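Putative acetoin utilization protein, acetoin dehydrogenase (PDB 5AWE) is of unknown function but joins two CBS domains to an ACT domain, an architecture that suggests a regulatory role responding to small ligands. Local coordinates at residues T144-D149 with R203-R208; I166-T171 with V182-G187. One frame throughout, in Å; residues are numbered along the deposited sequence.

How the interactions relate
Past the two CBS domains at the N-terminal end, the chain reaches strand 141-148 of the ACT domain, the first half of interaction 1. It then passes through helix 153-158 and makes the hairpin of strands 165-175 and 178-186, where interaction 2 pairs the two arms, with ten residues between its segments. Helix 193-199 leads to the last strand, whose pairing with 144-149 completes interaction 1 and encloses interaction 2 entirely. The four segments belong to a single antiparallel sheet in the order 165-175, 178-186, 141-148, 203-209. The contacts meet in its middle, where Thr144 OG1 packs 4.0 Å from Val182 CG2, and their centres are about 12 Å apart.

Interaction 1 (T144-D149 with R203-R208); sequences TVDIPD and RVVDVR
Thr144, Val145 and Asp146 pair with 203-206 in an antiparallel arrangement, the N-to-C directions of the short strand segments 163° apart and their axes approaching to 4.6 Å. The bond from Asp146 N to the carbonyl O of Arg203 is nearly straight, 2.9 Å at 171°. Beyond the non-hydrogen-bonded pair Val145-Val204, Val205 and Asp206 both face Thr144, a classic beta bulge: Thr144 O accepts Val205 N at 3.0 Å and, more weakly, Asp206 N, while Thr144 N donates to Asp206 O.

The bulge turns Val205 toward strand 141-148. Its CB lies 3.8 Å from Thr144 CG2, and its CG2 methyl meets the carboxylate of Asp146, 3.3 Å from OD2. Because OG1 stands anti to the carbonyl carbon (chi1 -58°), Thr144 reaches Asp206 OD1 at 2.9 Å in a weak hydrogen bond. Asp146 and Arg203 run side by side, yet OD2 lies over a face of the guanidinium, 3.8 Å from NE, in a long salt bridge of charges only. The stronger mate of this carboxylate is Arg180 of the adjacent strand.

Val145 and Val204 project from the face opposite Thr144 and Asp146, where Val204 packs on helix 193-199. Strand 203-209 is an edge strand of the ACT sheet within this chain, and strand 141-148 lies between it and strand 178-186, bonded to the latter through Val145 and Leu181.

Interaction 2 (I166-T171 with V182-G187); sequences IVSIAT and VMRVVG
Val167 N donates to the carbonyl O of Arg184 at 3.0 Å in an almost straight bond (177°), and Arg184 N in turn gives its hydrogen to Ser168 O. Ala170 and Val182 form the next hydrogen-bonded pair, with Val182 N 2.7 Å from Ala170 O. Between these pairs, Ile169 stands opposite Met183 in a non-hydrogen-bonded pair supported by a CA-H...O contact from Met183 CA to Ser168 O. The register slips by one residue between Ile166 and Ser168, a beta bulge that turns Val167 toward the partner strand, where its CG2 packs 3.6 Å from Val186 CG2.

On the apolar face Met183, a selenomethionine, lies alongside Ile169, its CG 3.8 Å from Ile169 CG1. With CG anti to the backbone N (chi1 -171°) and a bend at chi3, its CE comes to 3.8 Å from Ile169 CD1. Ile166 CG1 meets Val185 CG1 at 4.1 Å, and the same side chain packs on Ala158 of helix 153-158 and on Leu154 of the second subunit. An alanine here lacks CG1, CG2 and CD1, which would probably open a gap beside Val185 and deprive Ala158 and that Leu154 of a packing partner.

On the opposite face a water donates to Ser168 OG (3.1 Å) and to Val182 O, while Ser168 OG is also bonded to Leu134 O. The extended Arg184 side chain leads away to Gly210 O and to a salt bridge with Glu95 of the second subunit.

Helix 153-158 covers the apolar face through Leu154, Met157 and Ala158. Strand 178-186 is flanked by strand 141-148, whereas edge strand 165-175 is joined to the second subunit by backbone hydrogen bonds from Ile169 and Thr171, Ile169 packing on its counterpart there, consistent with side-by-side ACT dimers.

Interaction 1 (T144-D149 with R203-R208)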
ATOM      1  N   THR A 144     -45.326  29.159  -8.069  1.00 25.40           N
ATOM      2  CA  THR A 144     -44.890  29.465  -9.424  1.00 25.64           C
ATOM      3  C   THR A 144     -46.000  30.243 -10.102  1.00 27.01           C
ATOM      4  O   THR A 144     -47.138  29.781 -10.163  1.00 28.48           O
ATOM      5  CB  THR A 144     -44.622  28.199 -10.246  1.00 23.62           C
ATOM      6  OG1 THR A 144     -43.638  27.398  -9.585  1.00 25.66           O
ATOM      7  CG2 THR A 144     -44.106  28.571 -11.627  1.00 19.77           C
ATOM      8  N   VAL A 145     -45.669  31.429 -10.604  1.00 26.72           N
ATOM      9  CA  VAL A 145     -46.654  32.273 -11.255  1.00 26.19           C
ATOM     10  C   VAL A 145     -46.074  32.898 -12.514  1.00 27.08           C
ATOM     11  O   VAL A 145     -44.910  33.309 -12.538  1.00 27.72           O
ATOM     12  CB  VAL A 145     -47.145  33.384 -10.295  1.00 28.08           C
ATOM     13  CG1 VAL A 145     -45.958  34.072  -9.641  1.00 29.26           C
ATOM     14  CG2 VAL A 145     -47.989  34.399 -11.052  1.00 23.01           C
ATOM     15  N   ASP A 146     -46.892  32.952 -13.561  1.00 26.15           N
ATOM     16  CA  ASP A 146     -46.499  33.571 -14.817  1.00 26.60           C
ATOM     17  C   ASP A 146     -47.105  34.958 -14.922  1.00 28.32           C
ATOM     18  O   ASP A 146     -48.330  35.112 -14.959  1.00 29.98           O
ATOM     19  CB  ASP A 146     -46.967  32.722 -16.000  1.00 26.60           C
ATOM     20  CG  ASP A 146     -46.168  31.444 -16.152  1.00 27.49           C
ATOM     21  OD1 ASP A 146     -45.026  31.384 -15.644  1.00 30.66           O
ATOM     22  OD2 ASP A 146     -46.678  30.495 -16.779  1.00 25.05           O
ATOM     23  N   ILE A 147     -46.247  35.969 -14.969  1.00 27.72           N
ATOM     24  CA  ILE A 147     -46.699  37.341 -15.131  1.00 27.36           C
ATOM     25  C   ILE A 147     -46.241  37.831 -16.491  1.00 28.05           C
ATOM     26  O   ILE A 147     -45.267  37.312 -17.049  1.00 28.60           O
ATOM     27  CB  ILE A 147     -46.101  38.267 -14.046  1.00 28.06           C
ATOM     28  CG1 ILE A 147     -44.569  38.200 -14.093  1.00 28.05           C
ATOM     29  CG2 ILE A 147     -46.624  37.869 -12.672  1.00 21.40           C
ATOM     30  CD1 ILE A 147     -43.878  39.212 -13.190  1.00 25.39           C
ATOM     31  N   PRO A 148     -46.941  38.824 -17.054  1.00 27.23           N
ATOM     32  CA  PRO A 148     -46.526  39.328 -18.368  1.00 27.34           C
ATOM     33  C   PRO A 148     -45.098  39.838 -18.224  1.00 27.89           C
ATOM     34  O   PRO A 148     -44.718  40.312 -17.155  1.00 27.80           O
ATOM     35  CB  PRO A 148     -47.515  40.461 -18.653  1.00 25.35           C
ATOM     36  CG  PRO A 148     -48.685  40.177 -17.776  1.00 24.89           C
ATOM     37  CD  PRO A 148     -48.123  39.534 -16.538  1.00 27.87           C
ATOM     38  N   ASP A 149     -44.296  39.732 -19.277  1.00 29.22           N
ATOM     39  CA  ASP A 149     -42.926  40.210 -19.172  1.00 32.47           C
ATOM     40  C   ASP A 149     -42.784  41.659 -19.621  1.00 33.50           C
ATOM     41  O   ASP A 149     -41.928  41.980 -20.450  1.00 34.51           O
ATOM     42  CB  ASP A 149     -41.972  39.309 -19.968  1.00 37.64           C
ATOM     43  CG  ASP A 149     -42.115  39.470 -21.472  1.00 39.53           C
ATOM     44  OD1 ASP A 149     -43.249  39.676 -21.957  1.00 42.31           O
ATOM     45  OD2 ASP A 149     -41.081  39.381 -22.168  1.00 38.14           O
ATOM     46  N   ARG A 203     -51.593  34.582 -13.611  1.00 37.82           N
ATOM     47  CA  ARG A 203     -51.648  33.213 -14.108  1.00 36.15           C
ATOM     48  C   ARG A 203     -50.889  32.239 -13.207  1.00 34.68           C
ATOM     49  O   ARG A 203     -49.678  32.069 -13.349  1.00 34.36           O
ATOM     50  CB  ARG A 203     -51.077  33.152 -15.527  1.00 38.92           C
ATOM     51  CG  ARG A 203     -51.489  31.912 -16.296  1.00 46.67           C
ATOM     52  CD  ARG A 203     -50.801  31.812 -17.649  1.00 52.54           C
ATOM     53  NE  ARG A 203     -50.309  30.467 -17.976  1.00 58.96           N
ATOM     54  CZ  ARG A 203     -50.613  29.344 -17.319  1.00 61.90           C
ATOM     55  NH1 ARG A 203     -51.426  29.357 -16.267  1.00 61.98           N
ATOM     56  NH2 ARG A 203     -50.093  28.188 -17.715  1.00 61.58           N
ATOM     57  N   VAL A 204     -51.609  31.588 -12.296  1.00 32.30           N
ATOM     58  CA  VAL A 204     -50.978  30.787 -11.251  1.00 31.96           C
ATOM     59  C   VAL A 204     -50.703  29.359 -11.712  1.00 32.16           C
ATOM     60  O   VAL A 204     -51.622  28.559 -11.869  1.00 31.99           O
ATOM     61  CB  VAL A 204     -51.853  30.745  -9.972  1.00 33.09           C
ATOM     62  CG1 VAL A 204     -51.194  29.867  -8.912  1.00 31.74           C
ATOM     63  CG2 VAL A 204     -52.054  32.160  -9.431  1.00 29.17           C
ATOM     64  N   VAL A 205     -49.427  29.047 -11.910  1.00 32.14           N
ATOM     65  CA  VAL A 205     -49.028  27.769 -12.482  1.00 32.46           C
ATOM     66  C   VAL A 205     -49.172  26.614 -11.492  1.00 32.78           C
ATOM     67  O   VAL A 205     -49.793  25.596 -11.809  1.00 33.38           O
ATOM     68  CB  VAL A 205     -47.571  27.824 -12.986  1.00 34.61           C
ATOM     69  CG1 VAL A 205     -47.195  26.503 -13.631  1.00 36.46           C
ATOM     70  CG2 VAL A 205     -47.408  28.963 -13.983  1.00 29.72           C
ATOM     71  N   ASP A 206     -48.604  26.765 -10.298  1.00 32.41           N
ATOM     72  CA  ASP A 206     -48.785  25.751  -9.261  1.00 32.58           C
ATOM     73  C   ASP A 206     -48.436  26.234  -7.857  1.00 33.20           C
ATOM     74  O   ASP A 206     -47.811  27.276  -7.682  1.00 33.92           O
ATOM     75  CB  ASP A 206     -47.954  24.510  -9.584  1.00 36.26           C
ATOM     76  CG  ASP A 206     -46.553  24.599  -9.041  1.00 41.31           C
ATOM     77  OD1 ASP A 206     -45.890  25.626  -9.286  1.00 48.64           O
ATOM     78  OD2 ASP A 206     -46.118  23.647  -8.360  1.00 45.96           O
ATOM     79  N   VAL A 207     -48.848  25.459  -6.856  1.00 32.95           N
ATOM     80  CA  VAL A 207     -48.685  25.842  -5.461  1.00 33.03           C
ATOM     81  C   VAL A 207     -48.382  24.641  -4.559  1.00 34.93           C
ATOM     82  O   VAL A 207     -49.131  23.656  -4.531  1.00 34.82           O
ATOM     83  CB  VAL A 207     -49.954  26.529  -4.930  1.00 32.07           C
ATOM     84  CG1 VAL A 207     -49.771  26.900  -3.464  1.00 30.77           C
ATOM     85  CG2 VAL A 207     -50.263  27.761  -5.764  1.00 30.42           C
ATOM     86  N   ARG A 208     -47.287  24.730  -3.815  1.00 34.96           N
ATOM     87  CA  ARG A 208     -47.001  23.748  -2.782  1.00 35.61           C
ATOM     88  C   ARG A 208     -46.437  24.413  -1.533  1.00 35.42           C
ATOM     89  O   ARG A 208     -46.078  25.590  -1.560  1.00 33.91           O
ATOM     90  CB  ARG A 208     -46.022  22.689  -3.301  1.00 39.65           C
ATOM     91  CG  ARG A 208     -44.840  23.234  -4.061  1.00 39.05           C
ATOM     92  CD  ARG A 208     -44.972  22.875  -5.528  1.00 47.21           C
ATOM     93  NE  ARG A 208     -44.037  21.827  -5.921  1.00 52.03           N
ATOM     94  CZ  ARG A 208     -44.207  20.533  -5.676  1.00 54.81           C
ATOM     95  NH1 ARG A 208     -43.294  19.661  -6.081  1.00 54.05           N
ATOM     96  NH2 ARG A 208     -45.283  20.111  -5.027  1.00 61.36           N
TER

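Interaction 2 (I166-T171 with V182-G187)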
ATOM      1  N   ILE A 166     -43.787  38.733   0.925  1.00 22.96           N
ATOM      2  CA  ILE A 166     -42.897  38.048  -0.002  1.00 21.86           C
ATOM      3  C   ILE A 166     -41.498  38.007   0.605  1.00 22.30           C
ATOM      4  O   ILE A 166     -40.987  39.027   1.090  1.00 20.76           O
ATOM      5  CB  ILE A 166     -42.822  38.794  -1.331  1.00 19.69           C
ATOM      6  CG1 ILE A 166     -44.217  38.882  -1.941  1.00 19.97           C
ATOM      7  CG2 ILE A 166     -41.840  38.100  -2.267  1.00 20.10           C
ATOM      8  CD1 ILE A 166     -44.398  40.083  -2.851  1.00 21.82           C
ATOM      9  N   VAL A 167     -40.880  36.829   0.582  1.00 21.51           N
ATOM     10  CA  VAL A 167     -39.524  36.670   1.115  1.00 22.50           C
ATOM     11  C   VAL A 167     -38.477  36.538   0.006  1.00 21.07           C
ATOM     12  O   VAL A 167     -37.326  36.960   0.171  1.00 19.63           O
ATOM     13  CB  VAL A 167     -39.451  35.444   2.054  1.00 26.05           C
ATOM     14  CG1 VAL A 167     -38.020  35.188   2.490  1.00 28.28           C
ATOM     15  CG2 VAL A 167     -40.320  35.698   3.278  1.00 31.38           C
ATOM     16  N   SER A 168     -38.878  35.958  -1.125  1.00 20.01           N
ATOM     17  CA  SER A 168     -37.977  35.851  -2.267  1.00 19.54           C
ATOM     18  C   SER A 168     -38.687  35.527  -3.567  1.00 20.13           C
ATOM     19  O   SER A 168     -39.704  34.832  -3.591  1.00 19.84           O
ATOM     20  CB  SER A 168     -36.900  34.789  -2.009  1.00 15.69           C
ATOM     21  OG  SER A 168     -37.471  33.495  -1.978  1.00 15.35           O
ATOM     22  N   ILE A 169     -38.124  36.044  -4.652  1.00 20.90           N
ATOM     23  CA  ILE A 169     -38.618  35.785  -5.995  1.00 20.46           C
ATOM     24  C   ILE A 169     -37.455  35.318  -6.854  1.00 19.77           C
ATOM     25  O   ILE A 169     -36.379  35.933  -6.839  1.00 19.25           O
ATOM     26  CB  ILE A 169     -39.234  37.062  -6.616  1.00 19.39           C
ATOM     27  CG1 ILE A 169     -40.518  37.427  -5.868  1.00 17.95           C
ATOM     28  CG2 ILE A 169     -39.536  36.846  -8.089  1.00 21.95           C
ATOM     29  CD1 ILE A 169     -41.051  38.806  -6.200  1.00 18.88           C
ATOM     30  N   ALA A 170     -37.670  34.222  -7.581  1.00 17.58           N
ATOM     31  CA  ALA A 170     -36.720  33.774  -8.595  1.00 17.09           C
ATOM     32  C   ALA A 170     -37.396  33.603  -9.955  1.00 18.39           C
ATOM     33  O   ALA A 170     -38.607  33.311 -10.037  1.00 14.46           O
ATOM     34  CB  ALA A 170     -36.073  32.471  -8.170  1.00  9.46           C
ATOM     35  N   THR A 171     -36.611  33.785 -11.021  1.00 19.43           N
ATOM     36  CA  THR A 171     -37.104  33.583 -12.384  1.00 20.32           C
ATOM     37  C   THR A 171     -36.834  32.154 -12.846  1.00 19.44           C
ATOM     38  O   THR A 171     -35.705  31.809 -13.175  1.00 18.14           O
ATOM     39  CB  THR A 171     -36.423  34.553 -13.382  1.00 20.46           C
ATOM     40  OG1 THR A 171     -36.678  35.900 -12.978  1.00 22.74           O
ATOM     41  CG2 THR A 171     -36.966  34.352 -14.796  1.00 20.15           C
ATOM     42  N   VAL A 182     -40.766  31.873  -9.404  1.00 18.39           N
ATOM     43  CA  VAL A 182     -40.962  31.051  -8.222  1.00 18.86           C
ATOM     44  C   VAL A 182     -40.886  31.986  -7.025  1.00 19.73           C
ATOM     45  O   VAL A 182     -39.878  32.670  -6.803  1.00 19.10           O
ATOM     46  CB  VAL A 182     -39.885  29.920  -8.124  1.00 19.19           C
ATOM     47  CG1 VAL A 182     -40.078  29.107  -6.854  1.00 17.26           C
ATOM     48  CG2 VAL A 182     -40.000  28.998  -9.331  1.00 17.97           C
HETATM   49  N   MSE A 183     -41.975  32.040  -6.272  1.00 19.78           N
HETATM   50  CA  MSE A 183     -42.144  33.071  -5.257  1.00 20.97           C
HETATM   51  C   MSE A 183     -42.459  32.384  -3.943  1.00 19.66           C
HETATM   52  O   MSE A 183     -43.286  31.479  -3.895  1.00 19.85           O
HETATM   53  CB  MSE A 183     -43.294  34.017  -5.653  1.00 26.35           C
HETATM   54  CG  MSE A 183     -43.439  35.268  -4.781  1.00 34.95           C
HETATM   55 SE   MSE A 183     -44.991  36.182  -5.087  1.00 52.60          SE
HETATM   56  CE  MSE A 183     -44.442  37.748  -4.960  1.00 41.11           C
ATOM     57  N   ARG A 184     -41.783  32.793  -2.877  1.00 20.27           N
ATOM     58  CA  ARG A 184     -42.098  32.269  -1.562  1.00 19.63           C
ATOM     59  C   ARG A 184     -42.736  33.349  -0.726  1.00 19.36           C
ATOM     60  O   ARG A 184     -42.188  34.437  -0.580  1.00 20.15           O
ATOM     61  CB  ARG A 184     -40.834  31.721  -0.888  1.00 19.51           C
ATOM     62  CG  ARG A 184     -40.463  30.353  -1.422  1.00 17.23           C
ATOM     63  CD  ARG A 184     -39.104  29.883  -0.969  1.00 13.58           C
ATOM     64  NE  ARG A 184     -38.758  28.628  -1.641  1.00 21.98           N
ATOM     65  CZ  ARG A 184     -39.161  27.422  -1.241  1.00 20.31           C
ATOM     66  NH1 ARG A 184     -39.929  27.294  -0.166  1.00 18.76           N
ATOM     67  NH2 ARG A 184     -38.794  26.340  -1.913  1.00 18.34           N
ATOM     68  N   VAL A 185     -43.918  33.051  -0.207  1.00 20.42           N
ATOM     69  CA  VAL A 185     -44.680  34.018   0.564  1.00 21.28           C
ATOM     70  C   VAL A 185     -44.975  33.430   1.935  1.00 23.41           C
ATOM     71  O   VAL A 185     -45.121  32.212   2.079  1.00 21.74           O
ATOM     72  CB  VAL A 185     -46.008  34.375  -0.144  1.00 24.52           C
ATOM     73  CG1 VAL A 185     -45.716  35.075  -1.489  1.00 16.08           C
ATOM     74  CG2 VAL A 185     -46.836  33.106  -0.367  1.00 19.47           C
ATOM     75  N   VAL A 186     -45.042  34.298   2.941  1.00 23.93           N
ATOM     76  CA  VAL A 186     -45.246  33.863   4.316  1.00 26.33           C
ATOM     77  C   VAL A 186     -46.180  34.805   5.060  1.00 28.01           C
ATOM     78  O   VAL A 186     -46.523  35.885   4.564  1.00 27.67           O
ATOM     79  CB  VAL A 186     -43.920  33.817   5.105  1.00 26.76           C
ATOM     80  CG1 VAL A 186     -42.947  32.825   4.463  1.00 24.46           C
ATOM     81  CG2 VAL A 186     -43.317  35.212   5.166  1.00 27.53           C
ATOM     82  N   GLY A 187     -46.578  34.385   6.258  1.00 28.90           N
ATOM     83  CA  GLY A 187     -47.268  35.280   7.165  1.00 29.23           C
ATOM     84  C   GLY A 187     -48.778  35.230   7.051  1.00 29.69           C
ATOM     85  O   GLY A 187     -49.355  34.196   6.711  1.00 28.28           O
TER
HETATM   86  O   HOH W   1     -38.155  31.888  -4.495  1.00 16.18           O